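Local coordinates for CELL division control protein 6 (Pyrobaculum aerophilum, PDB 1FNN) that binds ADP with magnesium in an AAA+ ATPase core, probably hydrolyses ATP, and is probably involved in regulating DNA replication, at residues A[98-103]-A[113-118]; A[244-249]-A[272-277]. One frame throughout, in Å; residues are numbered along the deposited sequence.

Contact 1 (A[98-103]-A[113-118]); sequences LNIPFP and LALLVE
Leu115 lies against the loop 98-103, which leads from helix 87-97 toward helix 109-122, and is met by three of its side chains. Its CG stands anti to the backbone N (chi1 -177°), which carries CD2 out from helix 109-122 to the loop. Leu115 CD2 lies 3.9 Å from Ile100 CG2, the two side chains lying alongside one another and pointing opposite ways. Leu115 CD2 also approaches the Phe102 ring obliquely, 3.9 Å from Phe102 CD2, and lies 4.1 Å from Pro103 CD. Ile100 divides its branches between two leucines: CG2 goes to Leu115, while Ile100 CD1 packs 3.8 Å from Leu116 CD1, the two chains set roughly perpendicular. Leu116 CD1 also meets Leu98 CD2 at 3.9 Å. On its other flanks Leu116 touches Ile91 and Ile94 of helix 87-97 and Leu148 of helix 139-148, so this half faces the interior of the AAA domain. The loop begins with a Schellman motif at the end of helix 87-97, with Asn99 at positive phi as its C-prime residue. With no hydrogen bond or salt bridge between the segments, their direct association rests on apolar packing of methyl groups, proline and ring.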
loop_
_atom_site.group_PDB
_atom_site.type_symbol
_atom_site.label_atom_id
_atom_site.label_comp_id
_atom_site.label_asym_id
_atom_site.label_seq_id
_atom_site.Cartn_x
_atom_site.Cartn_y
_atom_site.Cartn_z
ATOM N N LEU A 98 -25.032 10.627 -11.624
ATOM C CA LEU A 98 -25.556 11.077 -12.906
ATOM C C LEU A 98 -26.836 11.920 -12.824
ATOM O O LEU A 98 -27.421 12.303 -13.844
ATOM C CB LEU A 98 -25.857 9.821 -13.745
ATOM C CG LEU A 98 -24.953 9.397 -14.901
ATOM C CD1 LEU A 98 -23.550 9.964 -14.873
ATOM C CD2 LEU A 98 -24.922 7.886 -15.115
ATOM N N ASN A 99 -27.274 12.291 -11.620
ATOM C CA ASN A 99 -28.518 12.993 -11.428
ATOM C C ASN A 99 -29.682 12.342 -12.180
ATOM O O ASN A 99 -30.378 13.083 -12.867
ATOM C CB ASN A 99 -28.406 14.432 -12.004
ATOM C CG ASN A 99 -27.495 15.146 -10.997
ATOM O OD1 ASN A 99 -27.987 15.222 -9.870
ATOM N ND2 ASN A 99 -26.339 15.565 -11.476
ATOM N N ILE A 100 -29.954 11.077 -11.913
ATOM C CA ILE A 100 -31.094 10.404 -12.558
ATOM C C ILE A 100 -32.142 10.289 -11.444
ATOM O O ILE A 100 -31.896 9.600 -10.465
ATOM C CB ILE A 100 -30.743 8.968 -12.973
ATOM C CG1 ILE A 100 -29.704 8.954 -14.111
ATOM C CG2 ILE A 100 -31.987 8.156 -13.355
ATOM C CD1 ILE A 100 -29.183 7.523 -14.325
ATOM N N PRO A 101 -33.279 10.942 -11.607
ATOM C CA PRO A 101 -34.308 10.878 -10.569
ATOM C C PRO A 101 -34.943 9.492 -10.561
ATOM O O PRO A 101 -35.286 9.011 -11.646
ATOM C CB PRO A 101 -35.322 11.946 -10.989
ATOM C CG PRO A 101 -34.710 12.685 -12.120
ATOM C CD PRO A 101 -33.667 11.765 -12.758
ATOM N N PHE A 102 -35.235 8.930 -9.402
ATOM C CA PHE A 102 -36.019 7.695 -9.360
ATOM C C PHE A 102 -37.529 7.936 -9.256
ATOM O O PHE A 102 -38.015 8.865 -8.598
ATOM C CB PHE A 102 -35.621 6.782 -8.202
ATOM C CG PHE A 102 -34.284 6.114 -8.327
ATOM C CD1 PHE A 102 -33.700 5.561 -7.193
ATOM C CD2 PHE A 102 -33.601 6.022 -9.525
ATOM C CE1 PHE A 102 -32.469 4.933 -7.258
ATOM C CE2 PHE A 102 -32.372 5.397 -9.605
ATOM C CZ PHE A 102 -31.809 4.855 -8.465
ATOM N N PRO A 103 -38.271 6.975 -9.805
ATOM C CA PRO A 103 -39.723 6.977 -9.755
ATOM C C PRO A 103 -40.234 6.649 -8.368
ATOM O O PRO A 103 -39.517 6.198 -7.466
ATOM C CB PRO A 103 -40.185 5.923 -10.757
ATOM C CG PRO A 103 -38.966 5.281 -11.308
ATOM C CD PRO A 103 -37.773 5.813 -10.570
ATOM N N LEU A 113 -31.867 -0.917 -14.700
ATOM C CA LEU A 113 -30.907 -0.879 -15.796
ATOM C C LEU A 113 -31.491 -0.159 -16.981
ATOM O O LEU A 113 -30.842 0.622 -17.695
ATOM C CB LEU A 113 -30.475 -2.290 -16.233
ATOM C CG LEU A 113 -29.556 -2.981 -15.236
ATOM C CD1 LEU A 113 -29.406 -4.459 -15.621
ATOM C CD2 LEU A 113 -28.215 -2.264 -15.160
ATOM N N ALA A 114 -32.778 -0.468 -17.236
ATOM C CA ALA A 114 -33.450 0.221 -18.354
ATOM C C ALA A 114 -33.456 1.736 -18.114
ATOM O O ALA A 114 -33.307 2.498 -19.073
ATOM C CB ALA A 114 -34.863 -0.340 -18.448
ATOM N N LEU A 115 -33.748 2.160 -16.901
ATOM C CA LEU A 115 -33.728 3.615 -16.598
ATOM C C LEU A 115 -32.355 4.243 -16.839
ATOM O O LEU A 115 -32.188 5.274 -17.491
ATOM C CB LEU A 115 -34.164 3.844 -15.153
ATOM C CG LEU A 115 -34.280 5.318 -14.684
ATOM C CD1 LEU A 115 -35.282 6.096 -15.517
ATOM C CD2 LEU A 115 -34.659 5.365 -13.213
ATOM N N LEU A 116 -31.313 3.542 -16.401
ATOM C CA LEU A 116 -29.927 3.999 -16.599
ATOM C C LEU A 116 -29.599 4.028 -18.062
ATOM O O LEU A 116 -29.068 5.011 -18.604
ATOM C CB LEU A 116 -28.956 3.108 -15.775
ATOM C CG LEU A 116 -27.472 3.311 -16.171
ATOM C CD1 LEU A 116 -27.070 4.751 -15.863
ATOM C CD2 LEU A 116 -26.595 2.284 -15.478
ATOM N N VAL A 117 -30.025 3.003 -18.824
ATOM C CA VAL A 117 -29.807 3.085 -20.285
ATOM C C VAL A 117 -30.546 4.249 -20.899
ATOM O O VAL A 117 -30.064 4.958 -21.790
ATOM C CB VAL A 117 -30.234 1.741 -20.932
ATOM C CG1 VAL A 117 -30.322 1.848 -22.436
ATOM C CG2 VAL A 117 -29.245 0.652 -20.509
ATOM N N GLU A 118 -31.829 4.436 -20.540
ATOM C CA GLU A 118 -32.601 5.558 -21.120
ATOM C C GLU A 118 -31.945 6.907 -20.887
ATOM O O GLU A 118 -31.745 7.775 -21.779
ATOM C CB GLU A 118 -33.999 5.531 -20.452
ATOM C CG GLU A 118 -34.852 6.723 -20.915
ATOM C CD GLU A 118 -36.014 6.938 -19.959
ATOM O OE1 GLU A 118 -36.802 5.996 -19.741
ATOM O OE2 GLU A 118 -36.159 8.049 -19.411
#

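Contact 2 (A[244-249]-A[272-277]); sequences IDILYR and KEVLFG. With ADP (adenosine-5'-diphosphate), chain D.
Val274 packs against Asp245, Ile246 and Arg249, joining two helices of the Cdc6-type AAA+ lid, 240-256 and 264-274, where the second runs out. Its two methyls divide the work. Val274 CG2 lies 3.6 Å from Ile246 CG1, and Ile246 CD1 goes on to Leu275 CD1 at 4.2 Å. The valine's rotation (chi1 -63°) sends its other methyl to the Asp245-Arg249 pair: Val274 CG1 sits over one face of the guanidinium, 3.5 Å from Arg249 NE, and is equally close to Asp245 OD2. Glu273 CB lies 4.0 Å from Arg249 NH2; its carboxylate does not reach the guanidinium, Glu273 OE1 lying 5.1 Å from Arg249 NH2. Behind this shell, helix 217-227 packs against the apolar side: Ile223 and Thr227 touch Ile246, and Ile226 touches Leu275. Lys272 forms a salt bridge with Glu371, tying the end of helix 264-274 to the chain farther on. Within helix 240-256, a salt bridge one turn apart steadies the guanidinium under the valine. Arg249, extended from CG to NE, gives its NE hydrogen to OD1 of Asp245 at 2.7 Å; the acceptor lies close to the guanidinium plane, whereas the donor stands 37° out of the carboxylate plane.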
loop_
_atom_site.group_PDB
_atom_site.type_symbol
_atom_site.label_atom_id
_atom_site.label_comp_id
_atom_site.label_asym_id
_atom_site.label_seq_id
_atom_site.Cartn_x
_atom_site.Cartn_y
_atom_site.Cartn_z
ATOM N N ILE A 244 3.187 5.276 4.334
ATOM C CA ILE A 244 2.858 6.711 4.589
ATOM C C ILE A 244 2.226 6.896 5.950
ATOM O O ILE A 244 2.450 7.850 6.693
ATOM C CB ILE A 244 1.919 7.211 3.439
ATOM C CG1 ILE A 244 2.680 7.171 2.108
ATOM C CG2 ILE A 244 1.417 8.619 3.803
ATOM C CD1 ILE A 244 1.814 7.204 0.837
ATOM N N ASP A 245 1.391 5.964 6.394
ATOM C CA ASP A 245 0.765 6.016 7.703
ATOM C C ASP A 245 1.856 5.985 8.792
ATOM O O ASP A 245 1.829 6.792 9.716
ATOM C CB ASP A 245 -0.174 4.815 7.785
ATOM C CG ASP A 245 -1.021 4.602 9.003
ATOM O OD1 ASP A 245 -1.178 5.470 9.861
ATOM O OD2 ASP A 245 -1.611 3.523 9.203
ATOM N N ILE A 246 2.904 5.150 8.592
ATOM C CA ILE A 246 3.968 5.122 9.601
ATOM C C ILE A 246 4.743 6.416 9.615
ATOM O O ILE A 246 5.109 6.884 10.705
ATOM C CB ILE A 246 4.911 3.887 9.371
ATOM C CG1 ILE A 246 4.133 2.619 9.771
ATOM C CG2 ILE A 246 6.192 4.107 10.172
ATOM C CD1 ILE A 246 4.822 1.340 9.204
ATOM N N LEU A 247 5.090 6.990 8.457
ATOM C CA LEU A 247 5.788 8.263 8.416
ATOM C C LEU A 247 5.025 9.367 9.169
ATOM O O LEU A 247 5.562 10.089 10.032
ATOM C CB LEU A 247 6.047 8.717 6.973
ATOM C CG LEU A 247 6.669 10.084 6.726
ATOM C CD1 LEU A 247 8.000 10.268 7.490
ATOM C CD2 LEU A 247 6.976 10.331 5.248
ATOM N N TYR A 248 3.725 9.427 8.889
ATOM C CA TYR A 248 2.905 10.500 9.498
ATOM C C TYR A 248 2.772 10.314 11.005
ATOM O O TYR A 248 2.935 11.230 11.821
ATOM C CB TYR A 248 1.515 10.452 8.842
ATOM C CG TYR A 248 0.532 11.488 9.359
ATOM C CD1 TYR A 248 0.872 12.835 9.357
ATOM C CD2 TYR A 248 -0.715 11.114 9.837
ATOM C CE1 TYR A 248 -0.005 13.804 9.822
ATOM C CE2 TYR A 248 -1.604 12.078 10.306
ATOM C CZ TYR A 248 -1.234 13.409 10.291
ATOM O OH TYR A 248 -2.126 14.366 10.761
ATOM N N ARG A 249 2.462 9.100 11.468
ATOM C CA ARG A 249 2.459 8.772 12.882
ATOM C C ARG A 249 3.803 9.046 13.572
ATOM O O ARG A 249 3.781 9.574 14.696
ATOM C CB ARG A 249 2.153 7.279 13.151
ATOM C CG ARG A 249 0.657 6.998 13.051
ATOM C CD ARG A 249 0.391 5.533 12.822
ATOM N NE ARG A 249 -0.963 5.097 12.562
ATOM C CZ ARG A 249 -1.906 4.905 13.456
ATOM N NH1 ARG A 249 -3.093 4.503 13.063
ATOM N NH2 ARG A 249 -1.669 5.113 14.750
ATOM N N LYS A 272 4.680 -0.274 15.595
ATOM C CA LYS A 272 3.957 -1.248 16.436
ATOM C C LYS A 272 2.483 -0.987 16.545
ATOM O O LYS A 272 1.679 -1.905 16.755
ATOM C CB LYS A 272 4.650 -1.357 17.801
ATOM C CG LYS A 272 4.709 -2.795 18.302
ATOM C CD LYS A 272 5.241 -2.842 19.726
ATOM C CE LYS A 272 4.883 -4.164 20.394
ATOM N NZ LYS A 272 5.457 -4.215 21.777
ATOM N N GLU A 273 2.009 0.269 16.351
ATOM C CA GLU A 273 0.574 0.506 16.359
ATOM C C GLU A 273 -0.114 -0.059 15.138
ATOM O O GLU A 273 -1.316 -0.350 15.208
ATOM C CB GLU A 273 0.284 2.026 16.424
ATOM C CG GLU A 273 0.678 2.598 17.775
ATOM C CD GLU A 273 -0.442 2.553 18.787
ATOM O OE1 GLU A 273 -1.429 1.811 18.635
ATOM O OE2 GLU A 273 -0.338 3.294 19.789
ATOM N N VAL A 274 0.559 -0.147 13.992
ATOM C CA VAL A 274 -0.075 -0.655 12.791
ATOM C C VAL A 274 0.423 -2.024 12.320
ATOM O O VAL A 274 -0.065 -2.493 11.280
ATOM C CB VAL A 274 0.109 0.320 11.614
ATOM C CG1 VAL A 274 -0.608 1.641 11.969
ATOM C CG2 VAL A 274 1.561 0.596 11.311
ATOM N N LEU A 275 1.496 -2.540 12.933
ATOM C CA LEU A 275 2.024 -3.823 12.440
ATOM C C LEU A 275 2.172 -4.832 13.575
ATOM O O LEU A 275 2.454 -4.385 14.696
ATOM C CB LEU A 275 3.427 -3.671 11.849
ATOM C CG LEU A 275 3.546 -2.976 10.505
ATOM C CD1 LEU A 275 4.978 -2.800 10.078
ATOM C CD2 LEU A 275 2.768 -3.764 9.446
ATOM N N PHE A 276 2.250 -6.106 13.229
ATOM C CA PHE A 276 2.737 -7.086 14.208
ATOM C C PHE A 276 4.171 -6.704 14.611
ATOM O O PHE A 276 5.013 -6.509 13.729
ATOM C CB PHE A 276 2.855 -8.486 13.634
ATOM C CG PHE A 276 1.642 -9.309 13.369
ATOM C CD1 PHE A 276 1.054 -9.339 12.113
ATOM C CD2 PHE A 276 1.078 -10.067 14.386
ATOM C CE1 PHE A 276 -0.070 -10.107 11.879
ATOM C CE2 PHE A 276 -0.049 -10.838 14.154
ATOM C CZ PHE A 276 -0.623 -10.857 12.899
ATOM N N GLY A 277 4.428 -6.591 15.905
ATOM C CA GLY A 277 5.806 -6.311 16.342
ATOM C C GLY A 277 6.600 -7.614 16.297
ATOM O O GLY A 277 6.391 -8.442 15.410
HETATM P PB ADP D . -4.610 0.811 -3.607
HETATM O O1B ADP D . -5.969 1.099 -4.231
HETATM O O2B ADP D . -3.729 0.092 -4.461
HETATM O O3B ADP D . -4.990 0.036 -2.431
HETATM P PA ADP D . -3.777 3.482 -3.115
HETATM O O1A ADP D . -4.034 4.014 -4.465
HETATM O O2A ADP D . -4.797 3.926 -2.159
HETATM O O3A ADP D . -3.671 1.952 -3.152
HETATM O "O5'" ADP D . -2.346 4.018 -2.521
HETATM C "C5'" ADP D . -2.169 3.857 -1.125
HETATM C "C4'" ADP D . -1.521 5.163 -0.621
HETATM O "O4'" ADP D . -0.269 5.302 -1.254
HETATM C "C3'" ADP D . -2.293 6.430 -0.965
HETATM O "O3'" ADP D . -2.049 7.383 0.055
HETATM C "C2'" ADP D . -1.677 6.756 -2.284
HETATM O "O2'" ADP D . -1.818 8.136 -2.625
HETATM C "C1'" ADP D . -0.199 6.459 -1.998
HETATM N N9 ADP D . 0.408 6.087 -3.217
HETATM C C8 ADP D . 0.338 4.851 -3.804
HETATM N N7 ADP D . 1.177 4.664 -4.780
HETATM C C5 ADP D . 1.850 5.873 -4.835
HETATM C C6 ADP D . 2.866 6.339 -5.684
HETATM N N6 ADP D . 3.346 5.584 -6.660
HETATM N N1 ADP D . 3.311 7.586 -5.513
HETATM C C2 ADP D . 2.784 8.329 -4.558
HETATM N N3 ADP D . 1.823 8.021 -3.688
HETATM C C4 ADP D . 1.394 6.747 -3.894
#

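In the fold
Contact 1 and contact 2 lie in different parts of the molecule, their centres 44 Å apart and their nearest atoms about 30 Å apart, with no touch between them. Both segments of contact 1 precede those of contact 2 in the sequence: it is a short helix-loop-helix connection in the AAA domain, away from the annotated sites, its centre about 36 Å from the centre of the chain. Contact 2, its centre about 12 Å from there, belongs to the lid side of the nucleotide site. Its segment 244-249 supplies Ile244, whose CD1 lies 3.5 Å from the ribose O4' of ADP. The nucleotide is also held by Lys57 and Val59 backbone amides and by Arg205, so P-loop and lid meet at ADP.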